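Local coordinates for N-acetyltransferase domain-containing protein (PDB 2OZH) that probably transfers acyl groups, most likely acetyl, as a member of the GNAT family, at residues R61-G73 and P98-T110. Sequence-based numbering, arbitrary orientation. Where two conformers were deposited one is given.
With EDO (1,2-ethanediol), chain E; EDO (1,2-ethanediol), chain H.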
# COMPACT_ATOMS: atom_id res chain seq x y z
N ARG A 61 -7.40 -4.47 8.09
CA ARG A 61 -7.37 -4.43 6.64
C ARG A 61 -5.95 -4.20 6.12
O ARG A 61 -5.25 -3.33 6.63
CB ARG A 61 -8.30 -3.35 6.09
CG ARG A 61 -8.45 -3.40 4.58
CD ARG A 61 -9.63 -2.58 4.10
NE ARG A 61 -9.49 -1.16 4.33
CZ ARG A 61 -8.98 -0.31 3.46
NH1 ARG A 61 -8.43 -0.73 2.33
NH2 ARG A 61 -9.03 0.98 3.70
N VAL A 62 -5.55 -5.00 5.15
CA VAL A 62 -4.22 -4.92 4.57
C VAL A 62 -4.31 -4.64 3.07
O VAL A 62 -5.03 -5.32 2.35
CB VAL A 62 -3.43 -6.22 4.85
CG1 VAL A 62 -2.05 -6.18 4.18
CG2 VAL A 62 -3.30 -6.45 6.34
N ILE A 63 -3.56 -3.66 2.59
CA ILE A 63 -3.42 -3.39 1.17
C ILE A 63 -2.00 -3.86 0.81
O ILE A 63 -1.04 -3.39 1.41
CB ILE A 63 -3.58 -1.90 0.87
CG1 ILE A 63 -4.94 -1.41 1.37
CG2 ILE A 63 -3.44 -1.66 -0.62
CD1 ILE A 63 -5.09 0.10 1.29
N SER A 64 -1.88 -4.74 -0.16
CA SER A 64 -0.58 -5.35 -0.45
C SER A 64 -0.51 -5.86 -1.86
O SER A 64 -1.53 -6.16 -2.47
CB SER A 64 -0.38 -6.52 0.50
OG SER A 64 0.90 -7.16 0.36
N ASP A 65 0.72 -5.99 -2.37
CA ASP A 65 0.99 -6.73 -3.60
C ASP A 65 1.27 -8.21 -3.34
O ASP A 65 1.56 -8.93 -4.29
CB ASP A 65 2.09 -6.08 -4.41
CG ASP A 65 3.43 -6.13 -3.74
OD1 ASP A 65 3.52 -6.60 -2.58
OD2 ASP A 65 4.41 -5.72 -4.41
N TYR A 66 1.22 -8.64 -2.08
CA TYR A 66 1.46 -10.02 -1.69
C TYR A 66 2.84 -10.49 -2.12
O TYR A 66 3.07 -11.68 -2.39
CB TYR A 66 0.37 -10.97 -2.22
CG TYR A 66 -1.01 -10.40 -1.98
CD1 TYR A 66 -1.43 -10.06 -0.71
CD2 TYR A 66 -1.84 -10.09 -3.04
CE1 TYR A 66 -2.65 -9.43 -0.49
CE2 TYR A 66 -3.09 -9.48 -2.84
CZ TYR A 66 -3.47 -9.13 -1.55
OH TYR A 66 -4.70 -8.52 -1.33
N ALA A 67 3.78 -9.54 -2.18
CA ALA A 67 5.11 -9.82 -2.67
C ALA A 67 6.22 -8.98 -2.07
O ALA A 67 7.24 -9.54 -1.63
CB ALA A 67 5.14 -9.68 -4.18
N THR A 68 6.02 -7.66 -2.02
CA THR A 68 7.05 -6.73 -1.60
C THR A 68 6.63 -5.73 -0.52
O THR A 68 7.48 -5.25 0.21
CB THR A 68 7.64 -5.92 -2.77
OG1 THR A 68 6.68 -4.96 -3.26
CG2 THR A 68 8.15 -6.83 -3.87
N PHE A 69 5.34 -5.40 -0.44
CA PHE A 69 4.86 -4.28 0.35
C PHE A 69 3.48 -4.57 0.88
O PHE A 69 2.64 -5.15 0.19
CB PHE A 69 4.76 -3.02 -0.52
CG PHE A 69 4.14 -1.85 0.21
CD1 PHE A 69 4.89 -1.00 1.00
CD2 PHE A 69 2.77 -1.60 0.10
CE1 PHE A 69 4.28 0.05 1.67
CE2 PHE A 69 2.18 -0.56 0.77
CZ PHE A 69 2.94 0.27 1.55
N ALA A 70 3.23 -4.16 2.13
CA ALA A 70 1.87 -4.14 2.68
C ALA A 70 1.68 -2.92 3.55
O ALA A 70 2.63 -2.43 4.16
CB ALA A 70 1.58 -5.39 3.49
N TYR A 71 0.42 -2.49 3.65
CA TYR A 71 -0.00 -1.39 4.50
C TYR A 71 -1.18 -1.87 5.33
O TYR A 71 -2.13 -2.42 4.78
CB TYR A 71 -0.42 -0.17 3.63
CG TYR A 71 -1.07 0.95 4.40
CD1 TYR A 71 -0.34 1.80 5.21
CD2 TYR A 71 -2.41 1.12 4.32
CE1 TYR A 71 -1.00 2.82 5.94
CE2 TYR A 71 -3.07 2.12 5.04
CZ TYR A 71 -2.35 2.94 5.82
OH TYR A 71 -3.05 3.93 6.55
N LEU A 72 -1.12 -1.66 6.64
CA LEU A 72 -2.17 -2.03 7.58
C LEU A 72 -2.96 -0.81 7.96
O LEU A 72 -2.42 0.21 8.31
CB LEU A 72 -1.51 -2.61 8.83
CG LEU A 72 -2.42 -3.03 9.98
CD1 LEU A 72 -3.26 -4.25 9.58
CD2 LEU A 72 -1.62 -3.29 11.26
N GLY A 73 -4.28 -0.96 8.00
CA GLY A 73 -5.15 0.08 8.53
C GLY A 73 -6.51 -0.46 8.93
O GLY A 73 -6.78 -1.66 8.87
N PRO A 98 -0.24 -16.47 4.70
CA PRO A 98 0.73 -16.95 3.73
C PRO A 98 1.06 -15.99 2.60
O PRO A 98 2.10 -16.14 1.96
CB PRO A 98 0.07 -18.23 3.17
CG PRO A 98 -1.29 -18.25 3.63
CD PRO A 98 -1.43 -17.33 4.80
N ASP A 99 0.21 -15.01 2.34
CA ASP A 99 0.44 -14.05 1.24
C ASP A 99 1.13 -12.79 1.73
O ASP A 99 1.32 -11.87 0.94
CB ASP A 99 -0.86 -13.72 0.52
CG ASP A 99 -1.48 -14.95 -0.14
OD1 ASP A 99 -0.73 -15.83 -0.63
OD2 ASP A 99 -2.72 -15.06 -0.17
N LEU A 100 1.47 -12.73 3.02
CA LEU A 100 2.12 -11.57 3.62
C LEU A 100 3.47 -11.89 4.24
O LEU A 100 3.96 -11.20 5.14
CB LEU A 100 1.22 -10.93 4.67
CG LEU A 100 -0.15 -10.45 4.21
CD1 LEU A 100 -0.93 -9.87 5.36
CD2 LEU A 100 -0.05 -9.40 3.12
N GLN A 101 4.11 -12.94 3.73
CA GLN A 101 5.42 -13.35 4.19
C GLN A 101 6.52 -12.82 3.28
O GLN A 101 6.29 -12.56 2.11
CB GLN A 101 5.53 -14.89 4.23
CG GLN A 101 4.49 -15.56 5.10
CD GLN A 101 4.49 -15.02 6.50
OE1 GLN A 101 5.52 -15.04 7.18
NE2 GLN A 101 3.34 -14.50 6.96
N GLY A 102 7.70 -12.62 3.85
CA GLY A 102 8.84 -12.20 3.06
C GLY A 102 8.78 -10.79 2.50
O GLY A 102 9.49 -10.48 1.54
N LEU A 103 7.95 -9.93 3.07
CA LEU A 103 7.81 -8.61 2.52
C LEU A 103 8.97 -7.73 2.90
O LEU A 103 9.46 -7.80 4.04
CB LEU A 103 6.51 -7.98 3.06
CG LEU A 103 5.20 -8.71 2.81
CD1 LEU A 103 4.05 -7.98 3.45
CD2 LEU A 103 4.93 -8.87 1.31
N ARG A 104 9.38 -6.86 1.99
CA ARG A 104 10.42 -5.90 2.25
C ARG A 104 9.96 -4.84 3.24
O ARG A 104 10.72 -4.42 4.13
CB ARG A 104 10.82 -5.24 0.94
CG ARG A 104 12.07 -4.47 1.07
CD ARG A 104 12.76 -4.43 -0.26
NE ARG A 104 13.85 -3.52 -0.08
CZ ARG A 104 13.68 -2.20 -0.03
NH1 ARG A 104 12.47 -1.67 -0.21
NH2 ARG A 104 14.70 -1.43 0.17
N ARG A 105 8.71 -4.39 3.09
CA ARG A 105 8.18 -3.32 3.93
C ARG A 105 6.73 -3.56 4.27
O ARG A 105 5.91 -3.81 3.36
CB ARG A 105 8.30 -1.97 3.24
CG ARG A 105 8.14 -0.80 4.23
CD ARG A 105 8.00 0.53 3.55
NE ARG A 105 9.05 0.88 2.61
CZ ARG A 105 9.97 1.83 2.74
NH1 ARG A 105 10.12 2.59 3.84
NH2 ARG A 105 10.75 2.03 1.71
N PHE A 106 6.41 -3.44 5.55
CA PHE A 106 5.03 -3.48 6.05
C PHE A 106 4.89 -2.17 6.83
O PHE A 106 5.62 -1.94 7.79
CB PHE A 106 4.82 -4.70 6.94
CG PHE A 106 3.41 -5.21 7.00
CD1 PHE A 106 2.31 -4.37 6.98
CD2 PHE A 106 3.21 -6.57 7.10
CE1 PHE A 106 1.03 -4.90 7.02
CE2 PHE A 106 1.95 -7.12 7.15
CZ PHE A 106 0.85 -6.27 7.14
N SER A 107 3.98 -1.32 6.38
CA SER A 107 3.82 0.04 6.93
C SER A 107 2.47 0.24 7.61
O SER A 107 1.50 -0.43 7.29
CB SER A 107 3.93 1.05 5.80
OG SER A 107 5.20 0.97 5.15
N LEU A 108 2.44 1.20 8.53
CA LEU A 108 1.19 1.61 9.18
C LEU A 108 1.38 3.03 9.72
O LEU A 108 2.50 3.50 9.83
CB LEU A 108 0.80 0.65 10.28
CG LEU A 108 1.72 0.50 11.49
CD1 LEU A 108 1.53 1.67 12.47
CD2 LEU A 108 1.44 -0.84 12.18
N ALA A 109 0.26 3.67 10.06
CA ALA A 109 0.27 4.94 10.81
C ALA A 109 -0.61 4.79 12.04
O ALA A 109 -1.72 4.27 11.90
CB ALA A 109 -0.24 6.04 9.95
N THR A 110 -0.13 5.27 13.19
CA THR A 110 -0.86 5.16 14.45
C THR A 110 -0.72 6.45 15.24
O THR A 110 0.38 6.94 15.40
CB THR A 110 -0.39 3.93 15.30
OG1 THR A 110 -1.14 3.87 16.53
CG2 THR A 110 1.08 3.97 15.61
C1 EDO E . -3.92 0.13 12.23
O1 EDO E . -5.21 0.61 11.79
C2 EDO E . -2.87 1.19 12.12
O2 EDO E . -3.07 2.22 13.09
C1 EDO H . 7.93 -12.33 7.30
O1 EDO H . 8.30 -13.46 6.48
C2 EDO H . 9.16 -11.84 8.05
O2 EDO H . 9.59 -10.54 7.64
O HOH W 1 9.58 -8.73 -0.52
O HOH W 2 7.11 -12.17 -0.57
O HOH W 3 -2.40 2.68 9.16
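The carbonyl oxygen of T68 accepts two backbone N-H groups where the strands 69-73 and 105-109 begin to pair: R105 N at 3.2 Å and, through a weak, bent bond, R104 N. The strands then pair in parallel: A70 N bonds to R105 O, S107 N to A70 O at 2.8 Å and nearly straight, and L72 N to S107 O at 3.0 Å; the axes of these short segments are inclined by 24°. Water 1 extends the link beyond the ladder by donating to both A67 O and G102 O.

On the face carrying A70 and F106, the methyl CB of A70 sits 3.6 Å from the F106 ring centroid and only 12° off its normal, a CH-pi contact over the face. L103 CD1 meets the same methyl at 3.6 Å. V62 and L100 approach tip to tip; with its CG1 anti to the backbone N (chi1 177°), V62 places that methyl 3.9 Å from L100 CD2.

This pairing closes the beta-alpha-beta unit of strand 69-77, helix 86-96 and strand 105-109, consistent with the parallel pair of the GNAT fold, where relatives bind acetyl-CoA. Helix 86-96 packs on the sheet face that carries A70 and F106, V94 and M95 touching F106; strand 46-52 adds L46 against L100, and beyond strand 105-109 the sheet continues antiparallel into the second subunit.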